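Local coordinates for 350aa long hypothetical aspartate-semialdehyde dehydrogenase (Sulfolobus tokodaii, PDB 2EP5), which probably catalyses the NADPH-dependent reduction of malonyl-CoA to malonate semialdehyde, as a member of the aspartate-semialdehyde dehydrogenase family, at residues L277-K282 / T340-K345; P122-E127 / K266-L271; I93-V98 / K139-I144; P115-I120 / K133-R138. All coordinates share one frame; numbering follows the deposited sequence.

Interaction 1: L277-K282 / T340-K345; sequences LPTAPK and TVEVMK
A type I beta turn from Leu277 to Ala280, in the loop between helix 271-274 and strand 285-287, is held on the C-terminal helix 334-347 by the carboxylate of Glu342. CG of Glu342 is anti to its own carbonyl carbon (chi1 -47°) and the chain runs extended beyond it, which carries the carboxylate off the helix to the turn. There OE1 takes the backbone N-H of Thr279 on its syn lone pair: Thr279 N to Glu342 OE1 is 2.8 Å, with an N-H...O angle of 159°. The second carboxylate oxygen receives the hydroxyl of the same residue, Thr279 OG1 to Glu342 OE2 measuring 2.6 Å, although the position of OE2 is less certain. Thr279 OG1 sits beside its own backbone N, chi1 -55°, which turns both donors toward the carboxylate. The N-H bond carries the grip; if OE2 is placed correctly, the two bonds together would hold the carboxylate plane against rotation. The Pro278 ring comes from the opposite direction and packs against the carboxylate end, CD 3.6 Å from Glu342 OE1, with His27 and Tyr29 also nearby. With an alanine in place of Glu342, the N-H and hydroxyl of Thr279 would probably lose their shared acceptor, leaving the turn less firmly tied to the helix. Beside it, apolar packing continues at the next residue of the helix, where Leu277 and Val343 cross at about a right angle. Their methyls meet with Leu277 CD1 3.5 Å from Val343 CG2, while Leu277 CB lies 3.3 Å from Glu342 OE1.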
# COMPACT_ATOMS: atom_id res chain seq x y z
N LEU A 277 -34.22 -7.94 -16.02
CA LEU A 277 -33.28 -8.98 -16.41
C LEU A 277 -32.41 -9.32 -15.19
O LEU A 277 -31.98 -8.43 -14.46
CB LEU A 277 -32.44 -8.51 -17.60
CG LEU A 277 -33.25 -8.03 -18.82
CD1 LEU A 277 -32.31 -7.66 -19.95
CD2 LEU A 277 -34.20 -9.13 -19.28
N PRO A 278 -32.15 -10.62 -14.97
CA PRO A 278 -31.35 -11.12 -13.85
C PRO A 278 -30.07 -10.37 -13.49
O PRO A 278 -29.74 -10.24 -12.31
CB PRO A 278 -31.08 -12.59 -14.22
CG PRO A 278 -31.32 -12.64 -15.70
CD PRO A 278 -32.49 -11.72 -15.88
N THR A 279 -29.35 -9.88 -14.50
CA THR A 279 -28.10 -9.17 -14.24
C THR A 279 -28.22 -7.64 -14.27
O THR A 279 -27.23 -6.93 -14.08
CB THR A 279 -27.03 -9.64 -15.24
OG1 THR A 279 -26.92 -11.07 -15.15
CG2 THR A 279 -25.67 -9.01 -14.93
N ALA A 280 -29.43 -7.14 -14.49
CA ALA A 280 -29.66 -5.70 -14.52
C ALA A 280 -29.90 -5.12 -13.13
O ALA A 280 -30.77 -5.58 -12.40
CB ALA A 280 -30.86 -5.38 -15.40
N PRO A 281 -29.13 -4.09 -12.74
CA PRO A 281 -29.32 -3.50 -11.41
C PRO A 281 -30.62 -2.69 -11.40
O PRO A 281 -31.07 -2.25 -12.45
CB PRO A 281 -28.09 -2.62 -11.24
CG PRO A 281 -27.88 -2.12 -12.64
CD PRO A 281 -28.09 -3.37 -13.49
N LYS A 282 -31.22 -2.49 -10.22
CA LYS A 282 -32.46 -1.72 -10.12
C LYS A 282 -32.24 -0.25 -10.51
O LYS A 282 -33.11 0.37 -11.13
CB LYS A 282 -33.03 -1.78 -8.71
CG LYS A 282 -34.15 -2.78 -8.49
CD LYS A 282 -33.63 -4.20 -8.35
CE LYS A 282 -34.69 -5.13 -7.75
NZ LYS A 282 -35.11 -4.69 -6.37
N THR A 340 -25.73 -8.44 -21.72
CA THR A 340 -25.96 -8.29 -23.15
C THR A 340 -26.66 -9.53 -23.67
O THR A 340 -27.58 -9.42 -24.48
CB THR A 340 -24.63 -8.07 -23.91
OG1 THR A 340 -24.02 -6.86 -23.46
CG2 THR A 340 -24.89 -7.97 -25.42
N VAL A 341 -26.24 -10.70 -23.20
CA VAL A 341 -26.88 -11.95 -23.63
C VAL A 341 -28.34 -11.97 -23.16
O VAL A 341 -29.24 -12.34 -23.92
CB VAL A 341 -26.17 -13.21 -23.08
CG1 VAL A 341 -26.88 -14.46 -23.58
CG2 VAL A 341 -24.71 -13.24 -23.52
N GLU A 342 -28.58 -11.55 -21.92
CA GLU A 342 -29.95 -11.54 -21.40
C GLU A 342 -30.85 -10.68 -22.30
O GLU A 342 -31.96 -11.07 -22.65
CB GLU A 342 -29.98 -11.02 -19.96
CG GLU A 342 -28.93 -11.66 -19.06
CD GLU A 342 -29.08 -11.27 -17.59
OE1 GLU A 342 -29.60 -10.18 -17.29
OE2 GLU A 342 -28.66 -12.07 -16.73
N VAL A 343 -30.35 -9.50 -22.66
CA VAL A 343 -31.11 -8.59 -23.52
C VAL A 343 -31.43 -9.25 -24.87
O VAL A 343 -32.56 -9.17 -25.36
CB VAL A 343 -30.33 -7.28 -23.78
CG1 VAL A 343 -31.04 -6.47 -24.85
CG2 VAL A 343 -30.20 -6.48 -22.49
N MET A 344 -30.42 -9.89 -25.46
CA MET A 344 -30.58 -10.55 -26.75
C MET A 344 -31.68 -11.60 -26.70
O MET A 344 -32.48 -11.72 -27.62
CB MET A 344 -29.25 -11.19 -27.18
CG MET A 344 -28.17 -10.20 -27.59
SD MET A 344 -26.56 -10.98 -27.87
CE MET A 344 -26.75 -11.62 -29.53
N LYS A 345 -31.73 -12.36 -25.61
CA LYS A 345 -32.77 -13.37 -25.46
C LYS A 345 -34.12 -12.65 -25.37
O LYS A 345 -35.09 -13.02 -26.02
CB LYS A 345 -32.53 -14.21 -24.20
CG LYS A 345 -33.62 -15.24 -23.89
CD LYS A 345 -33.74 -16.28 -24.99
CE LYS A 345 -34.88 -17.26 -24.71
NZ LYS A 345 -34.99 -18.33 -25.75

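Interaction 2: P122-E127 / K266-L271; sequences PEINWE and KNFKSL
Trp126 lies across Ser270 and Leu271 where the short helix 122-125, which lies between strands 103-106 and 144-147 of the parallel Rossmann-type sheet, meets the loop leading into helix 271-274 of the dimerisation domain. The tryptophan starts at CB, which packs beside Val343 of the C-terminal helix. Its CG is placed between the backbone N and the carbonyl carbon (chi1 55°), and this turns the indole toward the loop. On the five-membered ring, CD1 lies 3.6 Å from Ser270 OG, which sits at the ring edge near its plane, and NE1 is 3.7 Å from Leu271 CB. Farther out, Leu271 CD1 stands over the six-membered ring in a CH-pi contact, 3.4 Å from its centroid and only 4° off the ring normal. The opposite face of the indole is covered by CG of the following residue, Glu127, so the ring is held flat between two aliphatic groups. Ser270 also ties its loop to the main chain of the short helix: its OG donates to Glu123 O over 3.1 Å, in the carbonyl plane and on a lone pair. The carboxylate of Glu123 turns elsewhere, to a salt bridge with Arg331. Phe268 closes the other end of the contact, its CE2 lying 3.9 Å from Glu123 CB and 4.1 Å from Ile124 CD1.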
# COMPACT_ATOMS: atom_id res chain seq x y z
N PRO A 122 -25.86 -2.50 -22.48
CA PRO A 122 -27.31 -2.67 -22.31
C PRO A 122 -28.17 -1.42 -22.14
O PRO A 122 -28.91 -1.03 -23.05
CB PRO A 122 -27.40 -3.63 -21.13
CG PRO A 122 -26.23 -4.53 -21.38
CD PRO A 122 -25.13 -3.55 -21.73
N GLU A 123 -28.09 -0.79 -20.98
CA GLU A 123 -28.88 0.40 -20.69
C GLU A 123 -28.66 1.53 -21.70
O GLU A 123 -29.60 2.23 -22.07
CB GLU A 123 -28.55 0.93 -19.29
CG GLU A 123 -29.01 0.04 -18.13
CD GLU A 123 -28.00 -1.04 -17.77
OE1 GLU A 123 -27.15 -1.38 -18.60
OE2 GLU A 123 -28.07 -1.56 -16.64
N ILE A 124 -27.43 1.68 -22.16
CA ILE A 124 -27.10 2.76 -23.08
C ILE A 124 -27.54 2.63 -24.54
O ILE A 124 -28.12 3.57 -25.10
CB ILE A 124 -25.57 3.02 -23.04
CG1 ILE A 124 -25.11 3.13 -21.58
CG2 ILE A 124 -25.23 4.30 -23.78
CD1 ILE A 124 -25.84 4.18 -20.77
N ASN A 125 -27.27 1.49 -25.17
CA ASN A 125 -27.62 1.34 -26.58
C ASN A 125 -28.08 -0.06 -27.01
O ASN A 125 -27.58 -0.60 -27.99
CB ASN A 125 -26.43 1.77 -27.45
CG ASN A 125 -25.21 0.90 -27.22
OD1 ASN A 125 -25.03 0.33 -26.15
ND2 ASN A 125 -24.36 0.81 -28.23
N TRP A 126 -29.03 -0.64 -26.28
CA TRP A 126 -29.52 -1.96 -26.64
C TRP A 126 -30.11 -1.98 -28.05
O TRP A 126 -30.01 -2.98 -28.76
CB TRP A 126 -30.57 -2.43 -25.63
CG TRP A 126 -31.72 -1.50 -25.45
CD1 TRP A 126 -31.81 -0.46 -24.56
CD2 TRP A 126 -32.97 -1.53 -26.15
NE1 TRP A 126 -33.03 0.14 -24.66
CE2 TRP A 126 -33.77 -0.49 -25.63
CE3 TRP A 126 -33.49 -2.34 -27.17
CZ2 TRP A 126 -35.06 -0.23 -26.09
CZ3 TRP A 126 -34.78 -2.09 -27.63
CH2 TRP A 126 -35.55 -1.04 -27.09
N GLU A 127 -30.69 -0.85 -28.46
CA GLU A 127 -31.30 -0.71 -29.78
C GLU A 127 -30.29 -0.96 -30.90
O GLU A 127 -30.67 -1.36 -32.01
CB GLU A 127 -31.89 0.70 -29.95
CG GLU A 127 -32.93 1.08 -28.92
CD GLU A 127 -32.43 2.13 -27.93
OE1 GLU A 127 -31.36 1.94 -27.32
OE2 GLU A 127 -33.13 3.16 -27.77
N LYS A 266 -30.38 9.83 -11.35
CA LYS A 266 -30.89 8.92 -10.33
C LYS A 266 -32.12 8.16 -10.80
O LYS A 266 -32.42 7.07 -10.33
CB LYS A 266 -31.21 9.68 -9.04
CG LYS A 266 -32.38 10.64 -9.14
CD LYS A 266 -32.58 11.44 -7.86
CE LYS A 266 -33.11 10.59 -6.71
NZ LYS A 266 -32.14 9.57 -6.22
N ASN A 267 -32.85 8.75 -11.75
CA ASN A 267 -34.05 8.13 -12.29
C ASN A 267 -33.79 7.40 -13.60
O ASN A 267 -34.73 6.90 -14.21
CB ASN A 267 -35.13 9.19 -12.53
CG ASN A 267 -35.78 9.66 -11.25
OD1 ASN A 267 -36.49 10.67 -11.25
ND2 ASN A 267 -35.56 8.94 -10.15
N PHE A 268 -32.54 7.35 -14.03
CA PHE A 268 -32.23 6.67 -15.28
C PHE A 268 -32.47 5.17 -15.24
O PHE A 268 -31.82 4.45 -14.48
CB PHE A 268 -30.79 6.92 -15.71
CG PHE A 268 -30.44 6.30 -17.04
CD1 PHE A 268 -31.08 6.72 -18.21
CD2 PHE A 268 -29.48 5.29 -17.13
CE1 PHE A 268 -30.77 6.14 -19.45
CE2 PHE A 268 -29.16 4.71 -18.36
CZ PHE A 268 -29.80 5.14 -19.52
N LYS A 269 -33.41 4.71 -16.06
CA LYS A 269 -33.74 3.30 -16.19
C LYS A 269 -33.89 3.01 -17.67
O LYS A 269 -34.22 3.90 -18.45
CB LYS A 269 -35.04 2.96 -15.46
CG LYS A 269 -34.94 2.95 -13.95
CD LYS A 269 -36.17 2.29 -13.34
CE LYS A 269 -36.31 2.62 -11.87
NZ LYS A 269 -36.62 4.07 -11.68
N SER A 270 -33.66 1.77 -18.07
CA SER A 270 -33.77 1.41 -19.47
C SER A 270 -34.46 0.05 -19.59
O SER A 270 -35.06 -0.43 -18.63
CB SER A 270 -32.38 1.37 -20.10
OG SER A 270 -32.45 1.23 -21.50
N LEU A 271 -34.37 -0.55 -20.77
CA LEU A 271 -34.99 -1.85 -21.04
C LEU A 271 -34.59 -2.94 -20.06
O LEU A 271 -35.43 -3.72 -19.61
CB LEU A 271 -34.68 -2.28 -22.48
CG LEU A 271 -35.26 -3.62 -22.96
CD1 LEU A 271 -35.49 -3.57 -24.46
CD2 LEU A 271 -34.31 -4.76 -22.60

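Interaction 3: I93-V98 / K139-I144; sequences IELELV and KGWKGI
Val98 and Trp141 meet at the edge of the Rossmann-type domain, where helix 87-99, packed on the parallel sheet, touches the loop that leads from helix 132-140 into the outermost strand 144-147. CG1 of Val98, anti to the backbone N (chi1 169°), comes in obliquely, displaced toward the rim of the indole and closest to Trp141 CE3 at 3.3 Å. This is tight packing, and on the opposite side of the indole Lys139 CB lies over the ring centre. One helical turn before Val98, Leu95 comes at about a right angle to the tryptophan, bringing CD1 to 3.9 Å from Trp141 NE1. The second valine methyl turns to the start of the strand, with Val98 CG2 3.6 Å from Ile144 O. Between these contacts the two backbones come very near each other, Val98 CA to Gly143 CA being 4.3 Å. Gly143 permits this by having no side chain, since a CB built on it would fall 2.2 Å from Val98 O.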
# COMPACT_ATOMS: atom_id res chain seq x y z
N ILE A 93 -9.35 -16.04 -33.26
CA ILE A 93 -10.23 -17.00 -32.63
C ILE A 93 -11.70 -16.68 -32.84
O ILE A 93 -12.45 -17.49 -33.39
CB ILE A 93 -9.93 -17.09 -31.12
CG1 ILE A 93 -8.50 -17.60 -30.92
CG2 ILE A 93 -10.91 -18.02 -30.43
CD1 ILE A 93 -8.00 -17.49 -29.48
N GLU A 94 -12.11 -15.50 -32.42
CA GLU A 94 -13.49 -15.10 -32.57
C GLU A 94 -13.95 -15.03 -34.02
O GLU A 94 -15.11 -15.32 -34.32
CB GLU A 94 -13.71 -13.75 -31.88
CG GLU A 94 -13.41 -13.78 -30.39
CD GLU A 94 -13.70 -12.45 -29.69
OE1 GLU A 94 -14.13 -11.49 -30.38
OE2 GLU A 94 -13.50 -12.38 -28.46
N LEU A 95 -13.06 -14.66 -34.92
CA LEU A 95 -13.43 -14.56 -36.33
C LEU A 95 -13.76 -15.93 -36.91
O LEU A 95 -14.76 -16.09 -37.61
CB LEU A 95 -12.30 -13.92 -37.15
CG LEU A 95 -12.54 -13.73 -38.65
CD1 LEU A 95 -13.83 -12.94 -38.89
CD2 LEU A 95 -11.35 -13.00 -39.25
N GLU A 96 -12.91 -16.92 -36.60
CA GLU A 96 -13.12 -18.27 -37.09
C GLU A 96 -14.42 -18.87 -36.59
O GLU A 96 -15.11 -19.57 -37.34
CB GLU A 96 -11.96 -19.19 -36.71
CG GLU A 96 -10.84 -19.16 -37.73
CD GLU A 96 -11.35 -19.34 -39.16
OE1 GLU A 96 -11.91 -20.42 -39.46
OE2 GLU A 96 -11.20 -18.39 -39.96
N LEU A 97 -14.74 -18.60 -35.33
CA LEU A 97 -15.97 -19.11 -34.73
C LEU A 97 -17.19 -18.53 -35.43
O LEU A 97 -18.11 -19.26 -35.79
CB LEU A 97 -16.03 -18.78 -33.22
CG LEU A 97 -15.06 -19.57 -32.33
CD1 LEU A 97 -15.13 -19.04 -30.90
CD2 LEU A 97 -15.41 -21.05 -32.39
N VAL A 98 -17.19 -17.21 -35.61
CA VAL A 98 -18.30 -16.52 -36.27
C VAL A 98 -18.43 -16.96 -37.73
O VAL A 98 -19.54 -17.02 -38.26
CB VAL A 98 -18.12 -14.99 -36.20
CG1 VAL A 98 -19.12 -14.29 -37.13
CG2 VAL A 98 -18.33 -14.51 -34.78
N LYS A 139 -20.95 -8.86 -43.75
CA LYS A 139 -19.61 -9.43 -43.56
C LYS A 139 -19.48 -10.76 -44.29
O LYS A 139 -18.37 -11.25 -44.49
CB LYS A 139 -19.32 -9.66 -42.07
CG LYS A 139 -19.52 -8.45 -41.17
CD LYS A 139 -18.54 -7.33 -41.49
CE LYS A 139 -17.13 -7.68 -41.06
NZ LYS A 139 -16.21 -6.52 -41.23
N GLY A 140 -20.61 -11.33 -44.68
CA GLY A 140 -20.58 -12.61 -45.35
C GLY A 140 -20.29 -13.70 -44.34
O GLY A 140 -19.59 -14.67 -44.64
N TRP A 141 -20.81 -13.54 -43.12
CA TRP A 141 -20.61 -14.51 -42.05
C TRP A 141 -21.84 -15.39 -41.89
O TRP A 141 -22.95 -14.95 -42.15
CB TRP A 141 -20.38 -13.84 -40.69
CG TRP A 141 -19.20 -12.94 -40.56
CD1 TRP A 141 -18.04 -13.00 -41.27
CD2 TRP A 141 -19.02 -11.92 -39.58
NE1 TRP A 141 -17.14 -12.07 -40.79
CE2 TRP A 141 -17.72 -11.40 -39.75
CE3 TRP A 141 -19.83 -11.39 -38.57
CZ2 TRP A 141 -17.21 -10.37 -38.95
CZ3 TRP A 141 -19.32 -10.36 -37.76
CH2 TRP A 141 -18.02 -9.87 -37.96
N LYS A 142 -21.62 -16.61 -41.42
CA LYS A 142 -22.70 -17.54 -41.15
C LYS A 142 -23.08 -17.33 -39.68
O LYS A 142 -24.14 -17.75 -39.23
CB LYS A 142 -22.24 -18.99 -41.34
CG LYS A 142 -21.77 -19.32 -42.74
CD LYS A 142 -21.15 -20.72 -42.83
CE LYS A 142 -22.13 -21.81 -42.43
NZ LYS A 142 -21.56 -23.18 -42.63
N GLY A 143 -22.18 -16.67 -38.95
CA GLY A 143 -22.41 -16.43 -37.53
C GLY A 143 -22.81 -15.02 -37.15
O GLY A 143 -23.15 -14.20 -37.99
N ILE A 144 -22.76 -14.76 -35.84
CA ILE A 144 -23.12 -13.47 -35.27
C ILE A 144 -22.05 -13.00 -34.29
O ILE A 144 -21.56 -13.77 -33.48
CB ILE A 144 -24.46 -13.57 -34.50
CG1 ILE A 144 -25.62 -13.79 -35.48
CG2 ILE A 144 -24.67 -12.32 -33.65
CD1 ILE A 144 -25.78 -12.69 -36.54

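Interaction 4: P115-I120 / K133-R138; sequences PDVPLI and KFQKER
Asp116 and Gln135 bring the backbones together, their CA atoms 5.7 Å apart, where the irregular segment 115-120 passes helix 132-140 near its wider pi-type turn. The Asp116 carboxylate lies alongside the aliphatic part of Arg138, with OD1 3.1 Å from Arg138 CD. The arginine runs extended from CG to NE along the carboxylate, and the two flat groups are turned 47° apart. The salt bridge is long, Asp116 OD1 to Arg138 NH1 3.6 Å. A water supplements it, donating to Asp116 O at 3.2 Å and accepting a weak bond from Arg138 NH1. Phe134 CB covers one guanidinium face, and NH2 of the arginine binds the carbonyl of Asn222. An alanine at Arg138 would probably leave the Asp116 carboxylate without this cationic mate and the Asn222 carbonyl without its donor. Gln135, CG anti to its backbone N (chi1 179°), runs toward Asp116, with CG 3.9 Å from Asp116 O. Segment and helix both belong to the long connection between the neighbouring parallel strands 103-106 and 144-147, a beta-alpha-beta crossover of the kind that builds Rossmann-type domains.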
# COMPACT_ATOMS: atom_id res chain seq x y z
N PRO A 115 -18.11 -1.10 -38.02
CA PRO A 115 -19.41 -0.51 -38.37
C PRO A 115 -20.58 -1.49 -38.46
O PRO A 115 -21.74 -1.08 -38.35
CB PRO A 115 -19.14 0.15 -39.72
CG PRO A 115 -17.69 0.50 -39.64
CD PRO A 115 -17.09 -0.72 -39.01
N ASP A 116 -20.29 -2.77 -38.66
CA ASP A 116 -21.34 -3.78 -38.76
C ASP A 116 -21.49 -4.58 -37.47
O ASP A 116 -22.34 -5.47 -37.37
CB ASP A 116 -21.06 -4.74 -39.91
CG ASP A 116 -20.90 -4.03 -41.23
OD1 ASP A 116 -21.72 -3.13 -41.53
OD2 ASP A 116 -19.95 -4.37 -41.97
N VAL A 117 -20.66 -4.26 -36.48
CA VAL A 117 -20.70 -4.98 -35.22
C VAL A 117 -21.20 -4.07 -34.10
O VAL A 117 -20.65 -2.99 -33.86
CB VAL A 117 -19.31 -5.52 -34.86
CG1 VAL A 117 -19.37 -6.33 -33.58
CG2 VAL A 117 -18.78 -6.36 -36.01
N PRO A 118 -22.27 -4.49 -33.40
CA PRO A 118 -22.81 -3.67 -32.31
C PRO A 118 -21.87 -3.67 -31.10
O PRO A 118 -21.31 -4.71 -30.75
CB PRO A 118 -24.13 -4.37 -31.98
CG PRO A 118 -24.40 -5.29 -33.17
CD PRO A 118 -23.03 -5.73 -33.57
N LEU A 119 -21.66 -2.49 -30.51
CA LEU A 119 -20.82 -2.36 -29.31
C LEU A 119 -21.86 -2.07 -28.23
O LEU A 119 -22.39 -0.96 -28.15
CB LEU A 119 -19.85 -1.19 -29.45
CG LEU A 119 -18.77 -1.06 -28.37
CD1 LEU A 119 -17.98 -2.37 -28.24
CD2 LEU A 119 -17.85 0.09 -28.71
N ILE A 120 -22.14 -3.07 -27.41
CA ILE A 120 -23.19 -2.92 -26.42
C ILE A 120 -22.88 -2.70 -24.95
O ILE A 120 -21.97 -3.30 -24.37
CB ILE A 120 -24.16 -4.12 -26.48
CG1 ILE A 120 -24.69 -4.30 -27.91
CG2 ILE A 120 -25.34 -3.90 -25.52
CD1 ILE A 120 -25.42 -3.09 -28.45
N LYS A 133 -29.30 -7.60 -37.86
CA LYS A 133 -30.19 -7.96 -38.96
C LYS A 133 -29.53 -7.95 -40.34
O LYS A 133 -30.03 -8.56 -41.27
CB LYS A 133 -31.40 -7.03 -39.00
CG LYS A 133 -32.38 -7.22 -37.85
CD LYS A 133 -33.49 -6.17 -37.88
CE LYS A 133 -34.24 -6.17 -39.21
NZ LYS A 133 -35.34 -5.16 -39.25
N PHE A 134 -28.39 -7.27 -40.46
CA PHE A 134 -27.71 -7.15 -41.74
C PHE A 134 -26.25 -7.58 -41.69
O PHE A 134 -25.55 -7.55 -42.71
CB PHE A 134 -27.80 -5.70 -42.21
CG PHE A 134 -29.18 -5.11 -42.06
CD1 PHE A 134 -30.15 -5.32 -43.04
CD2 PHE A 134 -29.51 -4.37 -40.92
CE1 PHE A 134 -31.44 -4.81 -42.89
CE2 PHE A 134 -30.80 -3.86 -40.76
CZ PHE A 134 -31.76 -4.08 -41.75
N GLN A 135 -25.79 -7.98 -40.51
CA GLN A 135 -24.41 -8.38 -40.33
C GLN A 135 -23.97 -9.55 -41.21
O GLN A 135 -22.98 -9.46 -41.93
CB GLN A 135 -24.15 -8.70 -38.85
CG GLN A 135 -22.73 -9.17 -38.56
CD GLN A 135 -22.47 -9.31 -37.07
OE1 GLN A 135 -22.38 -8.33 -36.35
NE2 GLN A 135 -22.34 -10.55 -36.61
N LYS A 136 -24.71 -10.65 -41.16
CA LYS A 136 -24.36 -11.82 -41.96
C LYS A 136 -24.15 -11.47 -43.43
O LYS A 136 -23.15 -11.85 -44.03
CB LYS A 136 -25.44 -12.90 -41.83
CG LYS A 136 -25.45 -13.61 -40.48
CD LYS A 136 -26.46 -14.76 -40.48
CE LYS A 136 -26.53 -15.42 -39.13
NZ LYS A 136 -27.52 -16.53 -39.11
N GLU A 137 -25.10 -10.73 -43.99
CA GLU A 137 -25.02 -10.32 -45.39
C GLU A 137 -23.88 -9.33 -45.64
O GLU A 137 -23.21 -9.40 -46.67
CB GLU A 137 -26.35 -9.69 -45.82
CG GLU A 137 -26.40 -9.21 -47.25
CD GLU A 137 -27.64 -8.39 -47.54
OE1 GLU A 137 -28.75 -8.87 -47.24
OE2 GLU A 137 -27.51 -7.26 -48.06
N ARG A 138 -23.66 -8.42 -44.70
CA ARG A 138 -22.60 -7.42 -44.84
C ARG A 138 -21.19 -7.98 -44.72
O ARG A 138 -20.32 -7.61 -45.51
CB ARG A 138 -22.78 -6.30 -43.82
CG ARG A 138 -23.90 -5.34 -44.14
CD ARG A 138 -24.19 -4.42 -42.97
NE ARG A 138 -25.28 -3.50 -43.28
CZ ARG A 138 -25.75 -2.58 -42.44
NH1 ARG A 138 -25.23 -2.44 -41.22
NH2 ARG A 138 -26.75 -1.80 -42.83
O HOH W 1 -24.56 -5.09 -39.61

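In the fold
The contacts form two pairs, each with centres about 11 Å apart: interactions 1 and 2, and interactions 3 and 4, which share helix 132-140. Interactions 2 and 3 are the most distant, with centres about 28 Å apart. Along the chain interaction 4 falls within the span of interaction 3, interaction 2 alternates with both, and interaction 1 opens after all have closed. Interactions 3 and 4 lie at the edge of the parallel Rossmann-type sheet; interactions 1 and 2 bring dimerisation-domain loops onto the C-terminal helix and helix 122-125. A probable hydrogen bond from Asn125 ND2 to Leu119 O joins interactions 2 and 4, making a continuous path from sheet edge to domain junction.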